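Local structure of alanine racemase 1 (Caldanaerobacter subterraneus subsp. tengcongensis MB4, 4Y2W) at residues A[18-23]-A[54-60]; A[45-50]-A[371-375]. The protein belongs to the alanine racemase family, whose members join an N-terminal TIM-barrel domain to a C-terminal domain built mainly of beta strands. The protein carries 1 engineered substitution. All blocks are in the same frame, centred on the assembly; numbering follows the deposited sequence.

In the fold
Helix 48-58 serves both contacts, with its C-terminal end in contact 1 and its N-terminal end in contact 2, and their centres lie about 15 Å apart. Contact 1 joins two helices on the outside of the TIM barrel and is partly buried: apolar side chains fill the side facing strand 34-38, and a salt bridge lies toward solvent. Contact 2 is buried and ties the barrel domain to strand 372-376 of the C-terminal domain through a tyrosine stack and side-chain hydrogen bonds. The two meet where Ile18 CD1 packs 4.3 Å from His46 CD2. Together they illustrate how polar partners change with depth: charge pairs with charge near the surface, while the buried Arg372 and Tyr374 side chains use main-chain oxygens.

Contact 1: A[18-23]-A[54-60]; sequences ITHNFR and FLEKEGV
Ile18 and Leu55 meet through one methyl each, Ile18 CG2 lying 4.0 Å from Leu55 CD2, with the two side chains crossing at about a right angle. One residue on, Thr19 directs its methyl at the second helix, and CG2 comes 3.5 Å from Glu58 OE2. Its hydroxyl is engaged within its own helix, by the carbonyl of Asp16. Phe22 fills much of the gap between the helices. With CG anti to the backbone N (chi1 167°), its ring extends toward the end of helix 48-58: CD2 lies 3.5 Å from Glu58 CG, and CE1 is 3.8 Å from Val60 CG2. Leu55 CD2 also touches Phe22 CB, and Ile35 of strand 34-38 lies against the Phe22 side chain. Arg23 finishes the walk at the solvent side. Its NH1 forms a salt bridge to Glu58 OE1 at 2.9 Å, a bent bond that comes from above the carboxylate plane. A bend at chi2 (66°) lets Glu58 lay its CG along the ring while turning its carboxylate toward Arg23. Gly59, with positive phi, ends helix 48-58 in a Schellman motif, and Val60 then meets the Phe22 ring obliquely. The axes of 18-23 and 54-58 cross at -42°. Helix 15-28 precedes the first barrel strand, whereas helix 48-58 belongs to the beta-alpha-beta crossover between strands 34-38 and 62-65, the repeating connection of a TIM barrel.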
ATOM      1  N   ILE A  18      -6.413 -15.443  14.923  1.00 48.04           N
ATOM      2  CA  ILE A  18      -6.053 -14.210  15.628  1.00 48.57           C
ATOM      3  C   ILE A  18      -6.526 -14.278  17.084  1.00 48.56           C
ATOM      4  O   ILE A  18      -5.788 -13.916  18.000  1.00 47.33           O
ATOM      5  CB  ILE A  18      -6.650 -12.967  14.933  1.00 48.56           C
ATOM      6  CG1 ILE A  18      -6.057 -12.807  13.530  1.00 48.89           C
ATOM      7  CG2 ILE A  18      -6.392 -11.706  15.752  1.00 48.83           C
ATOM      8  CD1 ILE A  18      -6.864 -11.898  12.623  1.00 49.14           C
ATOM      9  N   THR A  19      -7.757 -14.745  17.291  1.00 49.39           N
ATOM     10  CA  THR A  19      -8.295 -14.918  18.641  1.00 49.78           C
ATOM     11  C   THR A  19      -7.485 -15.957  19.414  1.00 50.40           C
ATOM     12  O   THR A  19      -7.272 -15.809  20.616  1.00 50.89           O
ATOM     13  CB  THR A  19      -9.784 -15.339  18.636  1.00 48.77           C
ATOM     14  OG1 THR A  19      -9.950 -16.533  17.866  1.00 47.77           O
ATOM     15  CG2 THR A  19     -10.659 -14.237  18.060  1.00 48.81           C
ATOM     16  N   HIS A  20      -7.035 -17.002  18.721  1.00 50.99           N
ATOM     17  CA  HIS A  20      -6.167 -18.008  19.329  1.00 51.10           C
ATOM     18  C   HIS A  20      -4.844 -17.404  19.792  1.00 50.76           C
ATOM     19  O   HIS A  20      -4.433 -17.617  20.929  1.00 51.05           O
ATOM     20  CB  HIS A  20      -5.881 -19.149  18.356  1.00 51.76           C
ATOM     21  CG  HIS A  20      -4.811 -20.082  18.831  1.00 53.22           C
ATOM     22  ND1 HIS A  20      -5.090 -21.269  19.470  1.00 54.68           N
ATOM     23  CD2 HIS A  20      -3.462 -19.989  18.779  1.00 53.23           C
ATOM     24  CE1 HIS A  20      -3.958 -21.876  19.779  1.00 55.30           C
ATOM     25  NE2 HIS A  20      -2.955 -21.118  19.371  1.00 54.76           N
ATOM     26  N   ASN A  21      -4.175 -16.674  18.901  1.00 50.50           N
ATOM     27  CA  ASN A  21      -2.911 -16.011  19.235  1.00 50.40           C
ATOM     28  C   ASN A  21      -3.085 -15.011  20.372  1.00 50.73           C
ATOM     29  O   ASN A  21      -2.184 -14.830  21.189  1.00 50.73           O
ATOM     30  CB  ASN A  21      -2.326 -15.292  18.014  1.00 50.87           C
ATOM     31  CG  ASN A  21      -1.883 -16.246  16.922  1.00 51.18           C
ATOM     32  OD1 ASN A  21      -1.744 -17.448  17.145  1.00 50.80           O
ATOM     33  ND2 ASN A  21      -1.656 -15.709  15.729  1.00 51.65           N
ATOM     34  N   PHE A  22      -4.245 -14.362  20.409  1.00 51.07           N
ATOM     35  CA  PHE A  22      -4.616 -13.487  21.520  1.00 51.52           C
ATOM     36  C   PHE A  22      -4.675 -14.277  22.829  1.00 52.80           C
ATOM     37  O   PHE A  22      -4.105 -13.853  23.837  1.00 52.21           O
ATOM     38  CB  PHE A  22      -5.958 -12.802  21.229  1.00 50.90           C
ATOM     39  CG  PHE A  22      -6.575 -12.124  22.418  1.00 50.41           C
ATOM     40  CD1 PHE A  22      -6.091 -10.904  22.869  1.00 50.58           C
ATOM     41  CD2 PHE A  22      -7.653 -12.701  23.079  1.00 50.13           C
ATOM     42  CE1 PHE A  22      -6.665 -10.273  23.961  1.00 50.19           C
ATOM     43  CE2 PHE A  22      -8.229 -12.077  24.171  1.00 50.14           C
ATOM     44  CZ  PHE A  22      -7.736 -10.861  24.613  1.00 50.07           C
ATOM     45  N   ARG A  23      -5.347 -15.427  22.804  1.00 54.79           N
ATOM     46  CA  ARG A  23      -5.426 -16.307  23.978  1.00 56.87           C
ATOM     47  C   ARG A  23      -4.057 -16.851  24.429  1.00 56.94           C
ATOM     48  O   ARG A  23      -3.872 -17.148  25.608  1.00 56.29           O
ATOM     49  CB  ARG A  23      -6.409 -17.460  23.737  1.00 57.88           C
ATOM     50  CG  ARG A  23      -7.870 -17.030  23.758  1.00 60.46           C
ATOM     51  CD  ARG A  23      -8.820 -18.218  23.875  1.00 62.47           C
ATOM     52  NE  ARG A  23      -8.673 -19.170  22.771  1.00 63.39           N
ATOM     53  CZ  ARG A  23      -9.161 -18.998  21.543  1.00 63.94           C
ATOM     54  NH1 ARG A  23      -9.838 -17.900  21.220  1.00 64.53           N
ATOM     55  NH2 ARG A  23      -8.965 -19.934  20.623  1.00 65.06           N
ATOM     56  N   PHE A  54     -13.948  -8.976  16.273  1.00 50.24           N
ATOM     57  CA  PHE A  54     -13.753 -10.318  16.822  1.00 50.01           C
ATOM     58  C   PHE A  54     -12.877 -10.363  18.079  1.00 50.87           C
ATOM     59  O   PHE A  54     -13.043 -11.259  18.912  1.00 51.62           O
ATOM     60  CB  PHE A  54     -13.242 -11.280  15.742  1.00 49.43           C
ATOM     61  CG  PHE A  54     -14.347 -11.935  14.965  1.00 49.06           C
ATOM     62  CD1 PHE A  54     -15.093 -11.208  14.047  1.00 48.93           C
ATOM     63  CD2 PHE A  54     -14.677 -13.266  15.186  1.00 49.34           C
ATOM     64  CE1 PHE A  54     -16.130 -11.805  13.347  1.00 49.48           C
ATOM     65  CE2 PHE A  54     -15.714 -13.867  14.490  1.00 48.84           C
ATOM     66  CZ  PHE A  54     -16.443 -13.137  13.570  1.00 48.62           C
ATOM     67  N   LEU A  55     -11.959  -9.410  18.226  1.00 50.77           N
ATOM     68  CA  LEU A  55     -11.187  -9.287  19.467  1.00 50.66           C
ATOM     69  C   LEU A  55     -12.038  -8.682  20.592  1.00 52.55           C
ATOM     70  O   LEU A  55     -11.834  -8.998  21.769  1.00 53.12           O
ATOM     71  CB  LEU A  55      -9.915  -8.463  19.244  1.00 49.88           C
ATOM     72  CG  LEU A  55      -8.825  -9.126  18.395  1.00 49.30           C
ATOM     73  CD1 LEU A  55      -7.691  -8.146  18.133  1.00 49.04           C
ATOM     74  CD2 LEU A  55      -8.291 -10.390  19.050  1.00 49.14           C
ATOM     75  N   GLU A  56     -12.994  -7.826  20.232  1.00 53.29           N
ATOM     76  CA  GLU A  56     -13.958  -7.294  21.197  1.00 54.29           C
ATOM     77  C   GLU A  56     -14.852  -8.402  21.769  1.00 55.04           C
ATOM     78  O   GLU A  56     -15.156  -8.388  22.962  1.00 55.10           O
ATOM     79  CB  GLU A  56     -14.814  -6.194  20.563  1.00 54.65           C
ATOM     80  CG  GLU A  56     -15.794  -5.535  21.523  1.00 55.62           C
ATOM     81  CD  GLU A  56     -16.544  -4.373  20.893  1.00 56.75           C
ATOM     82  OE1 GLU A  56     -17.061  -4.537  19.769  1.00 57.63           O
ATOM     83  OE2 GLU A  56     -16.627  -3.300  21.526  1.00 56.84           O
ATOM     84  N   LYS A  57     -15.271  -9.349  20.926  1.00 55.95           N
ATOM     85  CA  LYS A  57     -16.018 -10.526  21.390  1.00 57.33           C
ATOM     86  C   LYS A  57     -15.164 -11.359  22.349  1.00 56.97           C
ATOM     87  O   LYS A  57     -15.668 -11.898  23.337  1.00 56.51           O
ATOM     88  CB  LYS A  57     -16.446 -11.423  20.219  1.00 59.06           C
ATOM     89  CG  LYS A  57     -17.479 -10.839  19.262  1.00 60.44           C
ATOM     90  CD  LYS A  57     -17.709 -11.794  18.091  1.00 61.73           C
ATOM     91  CE  LYS A  57     -18.438 -11.151  16.917  1.00 62.98           C
ATOM     92  NZ  LYS A  57     -19.923 -11.221  17.025  1.00 63.45           N
ATOM     93  N   GLU A  58     -13.870 -11.452  22.050  1.00 55.36           N
ATOM     94  CA  GLU A  58     -12.940 -12.266  22.832  1.00 54.78           C
ATOM     95  C   GLU A  58     -12.608 -11.655  24.200  1.00 54.05           C
ATOM     96  O   GLU A  58     -12.020 -12.324  25.048  1.00 52.60           O
ATOM     97  CB  GLU A  58     -11.650 -12.504  22.034  1.00 54.83           C
ATOM     98  CG  GLU A  58     -10.942 -13.810  22.362  1.00 55.24           C
ATOM     99  CD  GLU A  58     -11.737 -15.041  21.956  1.00 55.62           C
ATOM    100  OE1 GLU A  58     -11.608 -16.081  22.641  1.00 55.54           O
ATOM    101  OE2 GLU A  58     -12.488 -14.978  20.957  1.00 54.66           O
ATOM    102  N   GLY A  59     -12.965 -10.388  24.401  1.00 54.03           N
ATOM    103  CA  GLY A  59     -12.865  -9.742  25.710  1.00 53.40           C
ATOM    104  C   GLY A  59     -11.585  -8.956  25.928  1.00 53.22           C
ATOM    105  O   GLY A  59     -11.078  -8.894  27.046  1.00 54.30           O
ATOM    106  N   VAL A  60     -11.068  -8.343  24.868  1.00 52.28           N
ATOM    107  CA  VAL A  60      -9.850  -7.536  24.957  1.00 51.51           C
ATOM    108  C   VAL A  60     -10.098  -6.273  25.791  1.00 50.65           C
ATOM    109  O   VAL A  60     -11.203  -5.730  25.787  1.00 51.51           O
ATOM    110  CB  VAL A  60      -9.324  -7.169  23.550  1.00 52.78           C
ATOM    111  CG1 VAL A  60     -10.217  -6.133  22.870  1.00 53.08           C
ATOM    112  CG2 VAL A  60      -7.882  -6.689  23.621  1.00 53.04           C
TER

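Contact 2: A[45-50]-A[371-375]; sequences GHGASY and PRVYF
Tyr374 lays one face of its ring over Tyr50, the two rings forming an offset stack with centroids 4.2 Å apart and planes only 15° from parallel. The offset brings the start of the Tyr50 side chain over the same face: Tyr50 CB sits 3.6 Å from the centroid of the Tyr374 ring, a CH-pi contact. Tyr374 CG lies anti to its own carbonyl carbon (chi1 -67°), which carries the ring from strand 372-376 to the start of helix 48-58. There the phenol gives a hydrogen bond from Tyr374 OH to His46 O at 2.6 Å, in the carbonyl plane and on a lone pair. Gly47, the N-cap of the helix, passes close beside the hydroxyl with no side chain between them.

Two residues earlier on the strand, Arg372 takes hold of the preceding carbonyl. It grips Gly45 O side-on with two nitrogens, NE at 2.9 Å from Gly45 O and NH2 at 3.1 Å from the same oxygen. Both approach from one face of the peptide, and the oxygen lies close to the guanidinium plane. The guanidinium also bonds to the carbonyls of Ile366, Ser367 and Val370, so it draws together main-chain oxygens from both domains. The His46 side chain leaves the backbone away from the strand, and its ND1 bonds to the carbonyl of Tyr44, a residue of the alanine pocket. Stacking and hydrogen bonding therefore work together: a tyrosine held at ring and hydroxyl fixes the strand against the barrel domain, and several neutral carbonyls probably spread the charge of a buried arginine.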
ATOM      1  N   GLY A  45      -2.736  -4.799   7.968  1.00 40.74           N
ATOM      2  CA  GLY A  45      -3.235  -5.259   6.674  1.00 41.06           C
ATOM      3  C   GLY A  45      -4.326  -6.321   6.686  1.00 40.69           C
ATOM      4  O   GLY A  45      -4.695  -6.827   5.626  1.00 41.27           O
ATOM      5  N   HIS A  46      -4.852  -6.655   7.865  1.00 40.09           N
ATOM      6  CA  HIS A  46      -5.901  -7.677   7.989  1.00 39.61           C
ATOM      7  C   HIS A  46      -7.318  -7.087   7.946  1.00 39.25           C
ATOM      8  O   HIS A  46      -8.289  -7.827   7.781  1.00 38.83           O
ATOM      9  CB  HIS A  46      -5.729  -8.472   9.292  1.00 39.25           C
ATOM     10  CG  HIS A  46      -4.516  -9.351   9.321  1.00 38.83           C
ATOM     11  ND1 HIS A  46      -3.232  -8.852   9.319  1.00 38.43           N
ATOM     12  CD2 HIS A  46      -4.394 -10.700   9.374  1.00 38.42           C
ATOM     13  CE1 HIS A  46      -2.371  -9.854   9.358  1.00 38.10           C
ATOM     14  NE2 HIS A  46      -3.050 -10.985   9.396  1.00 37.68           N
ATOM     15  N   GLY A  47      -7.432  -5.766   8.097  1.00 39.81           N
ATOM     16  CA  GLY A  47      -8.732  -5.091   8.190  1.00 39.56           C
ATOM     17  C   GLY A  47      -9.134  -4.889   9.641  1.00 39.66           C
ATOM     18  O   GLY A  47      -9.471  -5.844  10.335  1.00 39.54           O
ATOM     19  N   ALA A  48      -9.096  -3.641  10.096  1.00 40.25           N
ATOM     20  CA  ALA A  48      -9.355  -3.312  11.496  1.00 41.21           C
ATOM     21  C   ALA A  48     -10.786  -3.626  11.915  1.00 42.42           C
ATOM     22  O   ALA A  48     -11.008  -4.191  12.983  1.00 43.34           O
ATOM     23  CB  ALA A  48      -9.042  -1.846  11.760  1.00 41.34           C
ATOM     24  N   SER A  49     -11.751  -3.262  11.074  1.00 43.96           N
ATOM     25  CA  SER A  49     -13.165  -3.489  11.378  1.00 44.80           C
ATOM     26  C   SER A  49     -13.414  -4.893  11.904  1.00 44.66           C
ATOM     27  O   SER A  49     -13.868  -5.064  13.033  1.00 45.52           O
ATOM     28  CB  SER A  49     -14.035  -3.246  10.142  1.00 45.04           C
ATOM     29  OG  SER A  49     -14.062  -1.868   9.817  1.00 46.48           O
ATOM     30  N   TYR A  50     -13.101  -5.892  11.086  1.00 44.73           N
ATOM     31  CA  TYR A  50     -13.379  -7.284  11.440  1.00 44.71           C
ATOM     32  C   TYR A  50     -12.496  -7.781  12.590  1.00 44.34           C
ATOM     33  O   TYR A  50     -12.981  -8.459  13.495  1.00 43.87           O
ATOM     34  CB  TYR A  50     -13.252  -8.198  10.213  1.00 44.70           C
ATOM     35  CG  TYR A  50     -14.547  -8.350   9.436  1.00 44.84           C
ATOM     36  CD1 TYR A  50     -14.890  -7.456   8.426  1.00 44.43           C
ATOM     37  CD2 TYR A  50     -15.437  -9.388   9.723  1.00 45.17           C
ATOM     38  CE1 TYR A  50     -16.075  -7.591   7.722  1.00 44.29           C
ATOM     39  CE2 TYR A  50     -16.622  -9.533   9.024  1.00 44.79           C
ATOM     40  CZ  TYR A  50     -16.937  -8.630   8.023  1.00 45.01           C
ATOM     41  OH  TYR A  50     -18.113  -8.771   7.322  1.00 45.97           O
ATOM     42  N   PRO A 371      -8.702  -7.338  -1.921  1.00 33.75           N
ATOM     43  CA  PRO A 371      -9.810  -7.507  -0.985  1.00 33.51           C
ATOM     44  C   PRO A 371      -9.451  -8.457   0.150  1.00 33.75           C
ATOM     45  O   PRO A 371      -8.616  -9.345  -0.031  1.00 33.36           O
ATOM     46  CB  PRO A 371     -10.911  -8.106  -1.856  1.00 33.00           C
ATOM     47  CG  PRO A 371     -10.176  -8.836  -2.916  1.00 33.24           C
ATOM     48  CD  PRO A 371      -8.980  -7.983  -3.215  1.00 33.27           C
ATOM     49  N   ARG A 372     -10.074  -8.253   1.308  1.00 34.54           N
ATOM     50  CA  ARG A 372      -9.892  -9.124   2.462  1.00 35.48           C
ATOM     51  C   ARG A 372     -11.114 -10.011   2.627  1.00 37.14           C
ATOM     52  O   ARG A 372     -12.233  -9.515   2.741  1.00 37.24           O
ATOM     53  CB  ARG A 372      -9.674  -8.305   3.735  1.00 35.32           C
ATOM     54  CG  ARG A 372      -8.233  -7.896   3.986  1.00 35.23           C
ATOM     55  CD  ARG A 372      -7.729  -6.887   2.970  1.00 35.08           C
ATOM     56  NE  ARG A 372      -6.474  -6.282   3.412  1.00 35.18           N
ATOM     57  CZ  ARG A 372      -5.780  -5.381   2.722  1.00 34.94           C
ATOM     58  NH1 ARG A 372      -6.197  -4.963   1.537  1.00 34.74           N
ATOM     59  NH2 ARG A 372      -4.654  -4.893   3.222  1.00 35.87           N
ATOM     60  N   VAL A 373     -10.885 -11.323   2.622  1.00 39.08           N
ATOM     61  CA  VAL A 373     -11.929 -12.314   2.853  1.00 39.92           C
ATOM     62  C   VAL A 373     -11.726 -12.877   4.258  1.00 41.08           C
ATOM     63  O   VAL A 373     -10.590 -13.127   4.664  1.00 41.54           O
ATOM     64  CB  VAL A 373     -11.861 -13.446   1.806  1.00 40.21           C
ATOM     65  CG1 VAL A 373     -12.989 -14.447   2.010  1.00 40.59           C
ATOM     66  CG2 VAL A 373     -11.916 -12.865   0.399  1.00 40.30           C
ATOM     67  N   TYR A 374     -12.823 -13.077   4.990  1.00 43.13           N
ATOM     68  CA  TYR A 374     -12.762 -13.421   6.415  1.00 44.02           C
ATOM     69  C   TYR A 374     -13.312 -14.809   6.731  1.00 45.08           C
ATOM     70  O   TYR A 374     -14.381 -15.187   6.250  1.00 44.88           O
ATOM     71  CB  TYR A 374     -13.494 -12.356   7.234  1.00 43.64           C
ATOM     72  CG  TYR A 374     -12.778 -11.028   7.199  1.00 43.48           C
ATOM     73  CD1 TYR A 374     -11.706 -10.772   8.048  1.00 43.30           C
ATOM     74  CD2 TYR A 374     -13.147 -10.041   6.293  1.00 43.04           C
ATOM     75  CE1 TYR A 374     -11.030  -9.563   8.007  1.00 42.98           C
ATOM     76  CE2 TYR A 374     -12.481  -8.827   6.249  1.00 43.05           C
ATOM     77  CZ  TYR A 374     -11.421  -8.596   7.106  1.00 42.56           C
ATOM     78  OH  TYR A 374     -10.761  -7.395   7.062  1.00 41.61           O
ATOM     79  N   PHE A 375     -12.568 -15.547   7.557  1.00 46.69           N
ATOM     80  CA  PHE A 375     -12.899 -16.925   7.922  1.00 47.52           C
ATOM     81  C   PHE A 375     -12.973 -17.120   9.436  1.00 48.96           C
ATOM     82  O   PHE A 375     -12.244 -16.482  10.194  1.00 47.19           O
ATOM     83  CB  PHE A 375     -11.855 -17.883   7.346  1.00 47.38           C
ATOM     84  CG  PHE A 375     -11.949 -18.056   5.859  1.00 47.16           C
ATOM     85  CD1 PHE A 375     -11.297 -17.183   5.004  1.00 46.81           C
ATOM     86  CD2 PHE A 375     -12.695 -19.095   5.314  1.00 48.01           C
ATOM     87  CE1 PHE A 375     -11.381 -17.344   3.631  1.00 46.80           C
ATOM     88  CE2 PHE A 375     -12.787 -19.260   3.942  1.00 47.48           C
ATOM     89  CZ  PHE A 375     -12.127 -18.384   3.099  1.00 46.89           C
TER